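Maquette-3 (Escherichia coli, PDB 6Z0C) is a de novo designed four-helix bundle with a hydrophobic core, apparently made to test how buried ion-pair networks stabilise an artificial protein. Local coordinates at residues 15-20 with 177-182; 22-27 with 170-175; 36-41 with 156-161. All blocks are in the same frame, centred on the assembly; numbering follows the deposited sequence.

Interaction 1: residues 15-20 with 177-182; sequences QEFQQL and QKAQQL
L182 pushes into the hollow between E16, F17 and L20, where segments 15-20 and 177-182, on helices 4-48 and 152-194 of the designed four-helix bundle, run antiparallel at 159° with axes 10.2 Å apart. Its CD1 enters deepest, settling against the backbone of F17 at 3.5 Å from CA, while CD2 turns outward and touches the carboxylate end of E16, CD2 to CD 3.8 Å. E16, its chain extended, crosses the leucine tip at about a right angle on the solvent-facing side. CB of L182 lies over one face of the F17 ring. The same ring reaches A179 obliquely, CE2 to CB 3.8 Å, and continues inward to I118 of helix 105-144 and L86 of helix 52-99. Replacing F17 by an alanine would probably open a gap between the four helices here and leave L182 CB without the ring face it lies over and A179 CB without its aromatic neighbour. L20 is the answering bump: with CG anti to the backbone N (chi1 180°), its CD2 drops into the shallow dip above the small A179, tight at 3.5 Å from A179 CA and 3.7 Å from A179 CB.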
ATOM      1  N   GLN A  15      -9.261  10.127 -11.320  1.00 32.21           N
ATOM      2  CA  GLN A  15      -7.963  10.842 -11.456  1.00 36.59           C
ATOM      3  C   GLN A  15      -7.262  10.878 -10.092  1.00 34.70           C
ATOM      4  O   GLN A  15      -6.058  10.568 -10.041  1.00 34.15           O
ATOM      5  CB  GLN A  15      -8.164  12.251 -12.016  1.00 41.25           C
ATOM      6  CG  GLN A  15      -6.864  13.022 -12.232  1.00 48.33           C
ATOM      7  CD  GLN A  15      -5.905  12.346 -13.186  1.00 55.61           C
ATOM      8  OE1 GLN A  15      -5.294  11.326 -12.871  1.00 61.55           O
ATOM      9  NE2 GLN A  15      -5.740  12.935 -14.359  1.00 63.82           N
ATOM     10  N   GLU A  16      -7.996  11.237  -9.035  1.00 33.09           N
ATOM     11  CA  GLU A  16      -7.494  11.291  -7.636  1.00 34.55           C
ATOM     12  C   GLU A  16      -6.928   9.919  -7.246  1.00 32.59           C
ATOM     13  O   GLU A  16      -5.812   9.871  -6.695  1.00 31.95           O
ATOM     14  CB  GLU A  16      -8.613  11.739  -6.693  1.00 36.91           C
ATOM     15  CG  GLU A  16      -8.118  12.127  -5.316  1.00 40.51           C
ATOM     16  CD  GLU A  16      -9.198  12.601  -4.354  1.00 43.97           C
ATOM     17  OE1 GLU A  16      -8.934  12.588  -3.141  1.00 46.47           O
ATOM     18  OE2 GLU A  16     -10.295  12.979  -4.817  1.00 45.53           O
ATOM     19  N   PHE A  17      -7.659   8.845  -7.543  1.00 31.31           N
ATOM     20  CA  PHE A  17      -7.269   7.443  -7.240  1.00 31.91           C
ATOM     21  C   PHE A  17      -6.039   7.055  -8.076  1.00 30.93           C
ATOM     22  O   PHE A  17      -5.126   6.423  -7.519  1.00 31.67           O
ATOM     23  CB  PHE A  17      -8.449   6.497  -7.481  1.00 32.31           C
ATOM     24  CG  PHE A  17      -8.424   5.202  -6.705  1.00 33.00           C
ATOM     25  CD1 PHE A  17      -9.584   4.459  -6.562  1.00 35.13           C
ATOM     26  CD2 PHE A  17      -7.264   4.719  -6.115  1.00 34.00           C
ATOM     27  CE1 PHE A  17      -9.582   3.263  -5.862  1.00 35.58           C
ATOM     28  CE2 PHE A  17      -7.264   3.523  -5.416  1.00 34.65           C
ATOM     29  CZ  PHE A  17      -8.422   2.798  -5.292  1.00 33.72           C
ATOM     30  N   GLN A  18      -6.015   7.405  -9.367  1.00 33.22           N
ATOM     31  CA  GLN A  18      -4.853   7.135 -10.261  1.00 36.20           C
ATOM     32  C   GLN A  18      -3.613   7.796  -9.652  1.00 34.79           C
ATOM     33  O   GLN A  18      -2.586   7.108  -9.522  1.00 37.00           O
ATOM     34  CB  GLN A  18      -5.110   7.630 -11.688  1.00 40.21           C
ATOM     35  CG  GLN A  18      -6.020   6.715 -12.498  1.00 44.28           C
ATOM     36  CD  GLN A  18      -6.417   7.301 -13.832  1.00 49.57           C
ATOM     37  OE1 GLN A  18      -6.396   8.514 -14.037  1.00 56.18           O
ATOM     38  NE2 GLN A  18      -6.798   6.435 -14.758  1.00 52.55           N
ATOM     39  N   GLN A  19      -3.723   9.070  -9.264  1.00 37.01           N
ATOM     40  CA  GLN A  19      -2.614   9.845  -8.644  1.00 40.25           C
ATOM     41  C   GLN A  19      -2.209   9.187  -7.319  1.00 35.47           C
ATOM     42  O   GLN A  19      -1.001   9.111  -7.048  1.00 34.51           O
ATOM     43  CB  GLN A  19      -3.007  11.310  -8.448  1.00 43.14           C
ATOM     44  CG  GLN A  19      -3.066  12.093  -9.753  1.00 49.08           C
ATOM     45  CD  GLN A  19      -3.186  13.582  -9.543  1.00 55.67           C
ATOM     46  OE1 GLN A  19      -2.752  14.125  -8.528  1.00 62.77           O
ATOM     47  NE2 GLN A  19      -3.773  14.261 -10.518  1.00 60.53           N
ATOM     48  N   LEU A  20      -3.175   8.707  -6.531  1.00 33.82           N
ATOM     49  CA  LEU A  20      -2.899   8.069  -5.219  1.00 32.26           C
ATOM     50  C   LEU A  20      -2.101   6.778  -5.435  1.00 31.67           C
ATOM     51  O   LEU A  20      -1.128   6.560  -4.699  1.00 31.14           O
ATOM     52  CB  LEU A  20      -4.215   7.801  -4.484  1.00 32.46           C
ATOM     53  CG  LEU A  20      -4.084   7.141  -3.114  1.00 33.84           C
ATOM     54  CD1 LEU A  20      -3.154   7.936  -2.209  1.00 33.79           C
ATOM     55  CD2 LEU A  20      -5.454   6.984  -2.468  1.00 35.56           C
ATOM     56  N   GLN A 177      -5.496   3.611   3.294  1.00 30.79           N
ATOM     57  CA  GLN A 177      -6.752   4.003   3.980  1.00 31.90           C
ATOM     58  C   GLN A 177      -7.471   5.058   3.124  1.00 30.83           C
ATOM     59  O   GLN A 177      -8.703   4.942   2.971  1.00 31.81           O
ATOM     60  CB  GLN A 177      -6.425   4.424   5.417  1.00 32.65           C
ATOM     61  CG  GLN A 177      -5.981   3.248   6.287  1.00 32.56           C
ATOM     62  CD  GLN A 177      -5.177   3.638   7.506  1.00 35.75           C
ATOM     63  OE1 GLN A 177      -4.822   4.796   7.703  1.00 37.74           O
ATOM     64  NE2 GLN A 177      -4.875   2.660   8.349  1.00 35.08           N
ATOM     65  N   LYS A 178      -6.735   6.017   2.544  1.00 30.93           N
ATOM     66  CA  LYS A 178      -7.294   7.026   1.599  1.00 32.33           C
ATOM     67  C   LYS A 178      -7.871   6.314   0.369  1.00 30.79           C
ATOM     68  O   LYS A 178      -8.948   6.722  -0.102  1.00 29.74           O
ATOM     69  CB  LYS A 178      -6.239   8.049   1.164  1.00 34.84           C
ATOM     70  CG  LYS A 178      -5.888   9.094   2.213  1.00 39.91           C
ATOM     71  CD  LYS A 178      -5.021  10.209   1.677  1.00 46.09           C
ATOM     72  CE  LYS A 178      -4.618  11.209   2.737  1.00 51.09           C
ATOM     73  NZ  LYS A 178      -3.555  12.115   2.243  1.00 55.75           N
ATOM     74  N   ALA A 179      -7.182   5.290  -0.136  1.00 31.44           N
ATOM     75  CA  ALA A 179      -7.621   4.509  -1.314  1.00 31.25           C
ATOM     76  C   ALA A 179      -8.969   3.845  -1.000  1.00 30.53           C
ATOM     77  O   ALA A 179      -9.856   3.860  -1.875  1.00 28.99           O
ATOM     78  CB  ALA A 179      -6.570   3.498  -1.700  1.00 30.81           C
ATOM     79  N   GLN A 180      -9.130   3.306   0.212  1.00 30.43           N
ATOM     80  CA  GLN A 180     -10.384   2.616   0.625  1.00 32.04           C
ATOM     81  C   GLN A 180     -11.522   3.644   0.720  1.00 30.70           C
ATOM     82  O   GLN A 180     -12.655   3.279   0.367  1.00 31.94           O
ATOM     83  CB  GLN A 180     -10.150   1.799   1.896  1.00 34.46           C
ATOM     84  CG  GLN A 180      -9.284   0.573   1.639  1.00 40.15           C
ATOM     85  CD  GLN A 180      -8.998  -0.229   2.883  1.00 43.17           C
ATOM     86  OE1 GLN A 180      -9.871  -0.902   3.422  1.00 46.60           O
ATOM     87  NE2 GLN A 180      -7.757  -0.175   3.341  1.00 48.69           N
ATOM     88  N   GLN A 181     -11.229   4.891   1.112  1.00 30.74           N
ATOM     89  CA  GLN A 181     -12.204   6.017   1.068  1.00 33.22           C
ATOM     90  C   GLN A 181     -12.650   6.269  -0.375  1.00 32.27           C
ATOM     91  O   GLN A 181     -13.852   6.466  -0.597  1.00 32.44           O
ATOM     92  CB  GLN A 181     -11.614   7.331   1.581  1.00 36.63           C
ATOM     93  CG  GLN A 181     -11.667   7.500   3.085  1.00 39.34           C
ATOM     94  CD  GLN A 181     -11.009   8.795   3.493  1.00 41.63           C
ATOM     95  OE1 GLN A 181      -9.825   8.830   3.812  1.00 48.94           O
ATOM     96  NE2 GLN A 181     -11.765   9.879   3.450  1.00 42.68           N
ATOM     97  N   LEU A 182     -11.700   6.313  -1.310  1.00 30.44           N
ATOM     98  CA  LEU A 182     -11.989   6.619  -2.735  1.00 32.28           C
ATOM     99  C   LEU A 182     -12.853   5.504  -3.332  1.00 30.88           C
ATOM    100  O   LEU A 182     -13.728   5.834  -4.149  1.00 35.16           O
ATOM    101  CB  LEU A 182     -10.682   6.794  -3.511  1.00 33.59           C
ATOM    102  CG  LEU A 182      -9.921   8.089  -3.231  1.00 37.14           C
ATOM    103  CD1 LEU A 182      -8.658   8.160  -4.077  1.00 38.79           C
ATOM    104  CD2 LEU A 182     -10.794   9.309  -3.487  1.00 40.08           C
TER

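Interaction 2: residues 22-27 with 170-175; sequences QEIQQL and RELLQL
L175 and L27 meet through their methyls, CD1 to CD2 3.8 Å, and apolar contacts like this carry most of the pairing. L175 is flanked by E23, I24 and L27, and its CB lies 3.7 Å from I24 CG1. I24 and L175 lie alongside each other, pointing opposite ways, whereas I24 meets L172 at about a right angle through a looser pair, I24 CG2 to L172 CD1 at 4.1 Å. L27, its CG anti to the backbone N (chi1 178°), sends CD2 against the backbone of helix 152-194, 3.4 Å from L172 N and a tight 3.5 Å from L172 CA. The two segments run antiparallel at 161°, as neighbouring helices do in an up-and-down four-helix bundle; helix 105-144 covers I24 through F125, while L172 also touches L31 further along helix 4-48. Polar residues line the exposed border. The stem of E23 lies across L175, CG to CD1 3.8 Å, and E171 adds its CB beside L27 CD2 before its chain bends away at chi2 (60°). No hydrogen bond joins the segments. The carboxylates of E23 and E171 stay apart, OE2 to OE2 6.9 Å, a spacing that probably keeps their mutual repulsion modest. R170, turned to the far side of its helix, forms a salt bridge with E137 of helix 105-144.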
ATOM      1  N   GLN A  22      -0.132   6.081  -7.912  1.00 34.35           N
ATOM      2  CA  GLN A  22       1.219   6.537  -8.337  1.00 36.36           C
ATOM      3  C   GLN A  22       2.022   6.924  -7.087  1.00 33.53           C
ATOM      4  O   GLN A  22       3.190   6.504  -6.984  1.00 33.07           O
ATOM      5  CB  GLN A  22       1.118   7.690  -9.336  1.00 38.86           C
ATOM      6  CG  GLN A  22       0.609   7.260 -10.706  1.00 45.11           C
ATOM      7  CD  GLN A  22       0.415   8.423 -11.649  1.00 52.86           C
ATOM      8  OE1 GLN A  22       1.004   9.490 -11.487  1.00 61.28           O
ATOM      9  NE2 GLN A  22      -0.420   8.222 -12.657  1.00 60.68           N
ATOM     10  N   GLU A  23       1.411   7.679  -6.170  1.00 32.94           N
ATOM     11  CA  GLU A  23       2.030   8.095  -4.882  1.00 35.61           C
ATOM     12  C   GLU A  23       2.401   6.848  -4.070  1.00 32.66           C
ATOM     13  O   GLU A  23       3.507   6.812  -3.507  1.00 29.90           O
ATOM     14  CB  GLU A  23       1.081   9.010  -4.104  1.00 38.62           C
ATOM     15  CG  GLU A  23       1.684   9.567  -2.830  1.00 41.53           C
ATOM     16  CD  GLU A  23       0.829  10.601  -2.116  1.00 45.71           C
ATOM     17  OE1 GLU A  23      -0.352  10.769  -2.505  1.00 49.71           O
ATOM     18  OE2 GLU A  23       1.342  11.231  -1.170  1.00 49.76           O
ATOM     19  N   ILE A  24       1.507   5.858  -4.013  1.00 30.88           N
ATOM     20  CA  ILE A  24       1.747   4.555  -3.328  1.00 31.57           C
ATOM     21  C   ILE A  24       2.955   3.853  -3.974  1.00 30.96           C
ATOM     22  O   ILE A  24       3.840   3.401  -3.229  1.00 30.51           O
ATOM     23  CB  ILE A  24       0.473   3.689  -3.344  1.00 30.71           C
ATOM     24  CG1 ILE A  24      -0.538   4.199  -2.312  1.00 31.55           C
ATOM     25  CG2 ILE A  24       0.813   2.220  -3.145  1.00 32.08           C
ATOM     26  CD1 ILE A  24      -1.909   3.578  -2.419  1.00 32.73           C
ATOM     27  N   GLN A  25       2.994   3.752  -5.301  1.00 31.30           N
ATOM     28  CA  GLN A  25       4.105   3.067  -6.022  1.00 35.10           C
ATOM     29  C   GLN A  25       5.432   3.783  -5.735  1.00 32.25           C
ATOM     30  O   GLN A  25       6.448   3.085  -5.530  1.00 33.60           O
ATOM     31  CB  GLN A  25       3.811   2.980  -7.521  1.00 38.37           C
ATOM     32  CG  GLN A  25       2.589   2.127  -7.830  1.00 43.50           C
ATOM     33  CD  GLN A  25       2.783   1.253  -9.044  1.00 49.92           C
ATOM     34  OE1 GLN A  25       2.885   1.740 -10.168  1.00 60.01           O
ATOM     35  NE2 GLN A  25       2.829  -0.051  -8.822  1.00 55.17           N
ATOM     36  N   GLN A  26       5.430   5.119  -5.705  1.00 33.05           N
ATOM     37  CA  GLN A  26       6.647   5.925  -5.417  1.00 36.15           C
ATOM     38  C   GLN A  26       7.094   5.674  -3.973  1.00 34.77           C
ATOM     39  O   GLN A  26       8.311   5.522  -3.759  1.00 34.84           O
ATOM     40  CB  GLN A  26       6.409   7.416  -5.666  1.00 39.56           C
ATOM     41  CG  GLN A  26       7.643   8.280  -5.419  1.00 43.85           C
ATOM     42  CD  GLN A  26       8.822   7.887  -6.279  1.00 49.56           C
ATOM     43  OE1 GLN A  26       8.668   7.427  -7.410  1.00 58.32           O
ATOM     44  NE2 GLN A  26      10.019   8.068  -5.747  1.00 56.57           N
ATOM     45  N   LEU A  27       6.161   5.637  -3.016  1.00 33.87           N
ATOM     46  CA  LEU A  27       6.501   5.419  -1.583  1.00 34.27           C
ATOM     47  C   LEU A  27       7.062   4.002  -1.409  1.00 32.67           C
ATOM     48  O   LEU A  27       8.044   3.851  -0.675  1.00 31.60           O
ATOM     49  CB  LEU A  27       5.276   5.673  -0.697  1.00 36.69           C
ATOM     50  CG  LEU A  27       5.478   5.434   0.801  1.00 38.95           C
ATOM     51  CD1 LEU A  27       6.745   6.108   1.314  1.00 42.05           C
ATOM     52  CD2 LEU A  27       4.271   5.923   1.592  1.00 39.92           C
ATOM     53  N   ARG A 170       3.901   3.872   8.119  1.00 32.52           N
ATOM     54  CA  ARG A 170       2.657   4.520   8.623  1.00 32.61           C
ATOM     55  C   ARG A 170       2.088   5.451   7.550  1.00 31.69           C
ATOM     56  O   ARG A 170       0.854   5.548   7.438  1.00 34.15           O
ATOM     57  CB  ARG A 170       2.925   5.320   9.897  1.00 32.89           C
ATOM     58  CG  ARG A 170       3.315   4.452  11.078  1.00 35.09           C
ATOM     59  CD  ARG A 170       3.028   5.154  12.383  1.00 37.09           C
ATOM     60  NE  ARG A 170       3.740   4.505  13.463  1.00 40.32           N
ATOM     61  CZ  ARG A 170       3.377   3.364  14.041  1.00 44.08           C
ATOM     62  NH1 ARG A 170       2.287   2.721  13.652  1.00 41.66           N
ATOM     63  NH2 ARG A 170       4.114   2.875  15.023  1.00 47.95           N
ATOM     64  N   GLU A 171       2.962   6.136   6.815  1.00 32.42           N
ATOM     65  CA  GLU A 171       2.572   7.021   5.688  1.00 34.16           C
ATOM     66  C   GLU A 171       1.885   6.158   4.621  1.00 31.50           C
ATOM     67  O   GLU A 171       0.828   6.571   4.115  1.00 30.14           O
ATOM     68  CB  GLU A 171       3.801   7.762   5.157  1.00 39.88           C
ATOM     69  CG  GLU A 171       3.508   9.179   4.708  1.00 47.59           C
ATOM     70  CD  GLU A 171       2.952  10.087   5.792  1.00 50.52           C
ATOM     71  OE1 GLU A 171       3.693  10.396   6.749  1.00 56.73           O
ATOM     72  OE2 GLU A 171       1.775  10.471   5.683  1.00 55.13           O
ATOM     73  N   LEU A 172       2.445   4.982   4.330  1.00 30.53           N
ATOM     74  CA  LEU A 172       1.906   4.031   3.322  1.00 31.32           C
ATOM     75  C   LEU A 172       0.539   3.510   3.787  1.00 31.33           C
ATOM     76  O   LEU A 172      -0.385   3.486   2.958  1.00 30.40           O
ATOM     77  CB  LEU A 172       2.911   2.895   3.113  1.00 32.57           C
ATOM     78  CG  LEU A 172       2.513   1.819   2.105  1.00 33.58           C
ATOM     79  CD1 LEU A 172       2.166   2.427   0.754  1.00 33.87           C
ATOM     80  CD2 LEU A 172       3.622   0.791   1.959  1.00 33.67           C
ATOM     81  N   LEU A 173       0.401   3.133   5.065  1.00 32.28           N
ATOM     82  CA  LEU A 173      -0.909   2.707   5.639  1.00 34.11           C
ATOM     83  C   LEU A 173      -1.957   3.799   5.389  1.00 33.31           C
ATOM     84  O   LEU A 173      -3.068   3.450   4.963  1.00 34.10           O
ATOM     85  CB  LEU A 173      -0.783   2.413   7.140  1.00 37.45           C
ATOM     86  CG  LEU A 173      -0.490   0.966   7.524  1.00 39.61           C
ATOM     87  CD1 LEU A 173      -0.496   0.805   9.038  1.00 41.14           C
ATOM     88  CD2 LEU A 173      -1.487   0.004   6.891  1.00 41.12           C
ATOM     89  N   GLN A 174      -1.621   5.068   5.641  1.00 32.60           N
ATOM     90  CA  GLN A 174      -2.557   6.215   5.462  1.00 33.23           C
ATOM     91  C   GLN A 174      -3.010   6.307   3.995  1.00 32.02           C
ATOM     92  O   GLN A 174      -4.202   6.573   3.763  1.00 30.81           O
ATOM     93  CB  GLN A 174      -1.913   7.522   5.921  1.00 33.04           C
ATOM     94  CG  GLN A 174      -1.740   7.600   7.431  1.00 33.44           C
ATOM     95  CD  GLN A 174      -1.004   8.843   7.859  1.00 34.02           C
ATOM     96  OE1 GLN A 174      -1.455   9.961   7.620  1.00 37.73           O
ATOM     97  NE2 GLN A 174       0.130   8.656   8.517  1.00 35.13           N
ATOM     98  N   LEU A 175      -2.097   6.120   3.038  1.00 31.02           N
ATOM     99  CA  LEU A 175      -2.429   6.195   1.590  1.00 30.23           C
ATOM    100  C   LEU A 175      -3.398   5.062   1.237  1.00 28.80           C
ATOM    101  O   LEU A 175      -4.319   5.317   0.456  1.00 29.85           O
ATOM    102  CB  LEU A 175      -1.153   6.127   0.741  1.00 30.17           C
ATOM    103  CG  LEU A 175      -0.150   7.265   0.938  1.00 32.68           C
ATOM    104  CD1 LEU A 175       1.014   7.126  -0.031  1.00 33.75           C
ATOM    105  CD2 LEU A 175      -0.800   8.633   0.796  1.00 33.13           C
TER

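Interaction 3: residues 36-41 with 156-161; sequences LQIIKQ and RELLKG
I38 and Q41, one helical turn apart on helix 4-48, face L158 and G161 on helix 152-194. I38 divides its two branches between them. CG1 is anti to the carbonyl carbon (chi1 -78°) and the chain runs on extended, which carries CD1 across to the backbone of G161, 3.6 Å from its C atom. The glycine leaves room for this methyl: a CB at that position would point toward helix 4-48 and crowd I38 CD1. The other branch, CG2, turns to the buried side and meets L158 CD1 at 4.0 Å, the two side chains crossing at a slant. L158 holds its CG anti to the backbone N (chi1 -177°), a setting that brings CD1 toward helix 4-48 and lets the same methyl touch both I38 and, at 4.1 Å, Q41 CB.

Q41 leans over the more open border with its chain extended beyond CG. Its amide ends beside the backbone at E157 and L158, NE2 lying 3.8 Å from L158 N and 3.9 Å from E157 C, and its nearest side-chain neighbour there is E157 CB. These are van der Waals approaches, and no hydrogen bond crosses between the segments. E157 folds back along its own helix, where OE1 makes a long salt bridge with K160 NZ, 3.6 Å away. Deeper in, L158 also touches L58 of helix 52-99 and L143 of helix 105-144, while I38 reaches V165 further along helix 152-194. An apolar inner seam bordered by polar and charged residues, between neighbouring antiparallel helices, is typical of a water-soluble four-helix bundle.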
ATOM      1  N   LEU A  36      16.732  -1.915   1.650  1.00 35.03           N
ATOM      2  CA  LEU A  36      17.934  -2.587   1.090  1.00 35.54           C
ATOM      3  C   LEU A  36      19.196  -1.962   1.701  1.00 35.64           C
ATOM      4  O   LEU A  36      20.133  -2.720   2.010  1.00 34.33           O
ATOM      5  CB  LEU A  36      17.924  -2.497  -0.440  1.00 39.27           C
ATOM      6  CG  LEU A  36      18.966  -3.361  -1.153  1.00 43.53           C
ATOM      7  CD1 LEU A  36      18.953  -4.795  -0.636  1.00 44.98           C
ATOM      8  CD2 LEU A  36      18.743  -3.348  -2.656  1.00 47.67           C
ATOM      9  N   GLN A  37      19.215  -0.638   1.895  1.00 35.77           N
ATOM     10  CA  GLN A  37      20.332   0.075   2.572  1.00 36.78           C
ATOM     11  C   GLN A  37      20.479  -0.495   3.989  1.00 35.10           C
ATOM     12  O   GLN A  37      21.614  -0.768   4.402  1.00 34.49           O
ATOM     13  CB  GLN A  37      20.094   1.588   2.576  1.00 41.39           C
ATOM     14  CG  GLN A  37      20.242   2.224   1.200  1.00 47.37           C
ATOM     15  CD  GLN A  37      19.903   3.697   1.165  1.00 54.42           C
ATOM     16  OE1 GLN A  37      19.179   4.217   2.014  1.00 60.27           O
ATOM     17  NE2 GLN A  37      20.422   4.383   0.158  1.00 57.79           N
ATOM     18  N   ILE A  38      19.361  -0.719   4.684  1.00 34.15           N
ATOM     19  CA  ILE A  38      19.352  -1.227   6.087  1.00 34.56           C
ATOM     20  C   ILE A  38      19.823  -2.687   6.116  1.00 31.83           C
ATOM     21  O   ILE A  38      20.548  -3.025   7.056  1.00 32.11           O
ATOM     22  CB  ILE A  38      17.977  -1.001   6.746  1.00 35.93           C
ATOM     23  CG1 ILE A  38      17.846   0.464   7.170  1.00 38.72           C
ATOM     24  CG2 ILE A  38      17.754  -1.957   7.909  1.00 39.28           C
ATOM     25  CD1 ILE A  38      16.447   0.887   7.540  1.00 43.55           C
ATOM     26  N   ILE A  39      19.462  -3.510   5.122  1.00 31.36           N
ATOM     27  CA  ILE A  39      19.973  -4.911   5.002  1.00 32.21           C
ATOM     28  C   ILE A  39      21.509  -4.880   5.017  1.00 31.60           C
ATOM     29  O   ILE A  39      22.116  -5.701   5.732  1.00 30.72           O
ATOM     30  CB  ILE A  39      19.428  -5.622   3.746  1.00 34.19           C
ATOM     31  CG1 ILE A  39      17.945  -5.971   3.905  1.00 36.98           C
ATOM     32  CG2 ILE A  39      20.258  -6.856   3.428  1.00 35.86           C
ATOM     33  CD1 ILE A  39      17.357  -6.787   2.783  1.00 39.96           C
ATOM     34  N   LYS A  40      22.118  -3.971   4.253  1.00 30.42           N
ATOM     35  CA  LYS A  40      23.599  -3.864   4.146  1.00 31.33           C
ATOM     36  C   LYS A  40      24.175  -3.436   5.502  1.00 31.24           C
ATOM     37  O   LYS A  40      25.218  -3.988   5.886  1.00 32.25           O
ATOM     38  CB  LYS A  40      23.984  -2.914   3.009  1.00 34.02           C
ATOM     39  CG  LYS A  40      23.572  -3.396   1.625  1.00 36.55           C
ATOM     40  CD  LYS A  40      23.888  -2.416   0.518  1.00 41.19           C
ATOM     41  CE  LYS A  40      25.371  -2.183   0.347  1.00 45.49           C
ATOM     42  NZ  LYS A  40      25.667  -1.462  -0.915  1.00 51.77           N
ATOM     43  N   GLN A  41      23.501  -2.515   6.201  1.00 33.36           N
ATOM     44  CA  GLN A  41      23.891  -2.034   7.559  1.00 35.39           C
ATOM     45  C   GLN A  41      23.799  -3.185   8.569  1.00 34.07           C
ATOM     46  O   GLN A  41      24.711  -3.310   9.414  1.00 34.09           O
ATOM     47  CB  GLN A  41      22.994  -0.882   8.017  1.00 39.88           C
ATOM     48  CG  GLN A  41      23.315   0.456   7.371  1.00 42.20           C
ATOM     49  CD  GLN A  41      22.422   1.543   7.914  1.00 46.91           C
ATOM     50  OE1 GLN A  41      21.566   2.075   7.214  1.00 50.77           O
ATOM     51  NE2 GLN A  41      22.598   1.865   9.185  1.00 48.45           N
ATOM     52  N   ARG A 156      23.232   2.237  16.787  1.00 39.10           N
ATOM     53  CA  ARG A 156      22.483   3.515  16.935  1.00 42.25           C
ATOM     54  C   ARG A 156      22.083   4.026  15.543  1.00 40.97           C
ATOM     55  O   ARG A 156      20.942   4.495  15.400  1.00 40.33           O
ATOM     56  CB  ARG A 156      23.301   4.554  17.712  1.00 48.32           C
ATOM     57  CG  ARG A 156      22.461   5.446  18.617  1.00 54.05           C
ATOM     58  CD  ARG A 156      23.298   6.254  19.595  1.00 60.34           C
ATOM     59  NE  ARG A 156      23.595   7.591  19.097  1.00 66.21           N
ATOM     60  CZ  ARG A 156      22.917   8.700  19.398  1.00 73.67           C
ATOM     61  NH1 ARG A 156      21.876   8.660  20.216  1.00 76.44           N
ATOM     62  NH2 ARG A 156      23.290   9.856  18.876  1.00 79.60           N
ATOM     63  N   GLU A 157      22.976   3.925  14.552  1.00 42.07           N
ATOM     64  CA  GLU A 157      22.686   4.307  13.140  1.00 43.22           C
ATOM     65  C   GLU A 157      21.590   3.394  12.576  1.00 38.22           C
ATOM     66  O   GLU A 157      20.703   3.899  11.865  1.00 36.68           O
ATOM     67  CB  GLU A 157      23.952   4.243  12.280  1.00 46.62           C
ATOM     68  CG  GLU A 157      24.868   5.435  12.478  1.00 52.79           C
ATOM     69  CD  GLU A 157      24.184   6.779  12.287  1.00 58.36           C
ATOM     70  OE1 GLU A 157      23.915   7.452  13.305  1.00 61.20           O
ATOM     71  OE2 GLU A 157      23.910   7.140  11.124  1.00 66.72           O
ATOM     72  N   LEU A 158      21.655   2.098  12.883  1.00 37.05           N
ATOM     73  CA  LEU A 158      20.659   1.083  12.449  1.00 36.02           C
ATOM     74  C   LEU A 158      19.287   1.446  13.035  1.00 33.92           C
ATOM     75  O   LEU A 158      18.286   1.380  12.299  1.00 33.96           O
ATOM     76  CB  LEU A 158      21.142  -0.291  12.922  1.00 40.67           C
ATOM     77  CG  LEU A 158      20.288  -1.488  12.518  1.00 42.98           C
ATOM     78  CD1 LEU A 158      20.219  -1.631  11.002  1.00 44.29           C
ATOM     79  CD2 LEU A 158      20.835  -2.755  13.153  1.00 43.14           C
ATOM     80  N   LEU A 159      19.251   1.833  14.313  1.00 33.55           N
ATOM     81  CA  LEU A 159      18.000   2.221  15.017  1.00 33.48           C
ATOM     82  C   LEU A 159      17.405   3.462  14.344  1.00 32.46           C
ATOM     83  O   LEU A 159      16.197   3.453  14.079  1.00 33.24           O
ATOM     84  CB  LEU A 159      18.301   2.469  16.498  1.00 34.32           C
ATOM     85  CG  LEU A 159      17.122   2.963  17.337  1.00 37.05           C
ATOM     86  CD1 LEU A 159      15.943   2.006  17.246  1.00 37.08           C
ATOM     87  CD2 LEU A 159      17.535   3.153  18.785  1.00 41.76           C
ATOM     88  N   LYS A 160      18.223   4.483  14.069  1.00 37.38           N
ATOM     89  CA  LYS A 160      17.787   5.735  13.390  1.00 39.16           C
ATOM     90  C   LYS A 160      17.124   5.379  12.055  1.00 37.85           C
ATOM     91  O   LYS A 160      16.038   5.926  11.768  1.00 37.61           O
ATOM     92  CB  LYS A 160      18.966   6.680  13.149  1.00 44.56           C
ATOM     93  CG  LYS A 160      19.446   7.462  14.362  1.00 49.68           C
ATOM     94  CD  LYS A 160      20.500   8.490  13.999  1.00 56.57           C
ATOM     95  CE  LYS A 160      21.102   9.189  15.200  1.00 63.06           C
ATOM     96  NZ  LYS A 160      22.089  10.216  14.794  1.00 67.32           N
ATOM     97  N   GLY A 161      17.761   4.499  11.276  1.00 36.75           N
ATOM     98  CA  GLY A 161      17.234   4.004   9.992  1.00 37.73           C
ATOM     99  C   GLY A 161      15.876   3.347  10.170  1.00 37.19           C
ATOM    100  O   GLY A 161      14.948   3.684   9.405  1.00 37.32           O
TER

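All three contacts join helix 4-48 to helix 152-194, at successive levels along one antiparallel pair. Interactions 1 and 2 are buried, with centres 10 Å apart, and they touch where L20 CD2 packs 3.6 Å from L175 O. They share a pattern of a leucine wedged beside a glutamate stem and a second leucine pressed on the opposing backbone, but a phenylalanine and an alanine in interaction 1 give way to isoleucine and leucine in interaction 2. Interaction 3 lies about 21 Å from interaction 2 between centres, further from the middle of the chain. It is only partly buried and smaller in area, with a glutamine and a glycine replacing part of the leucine packing.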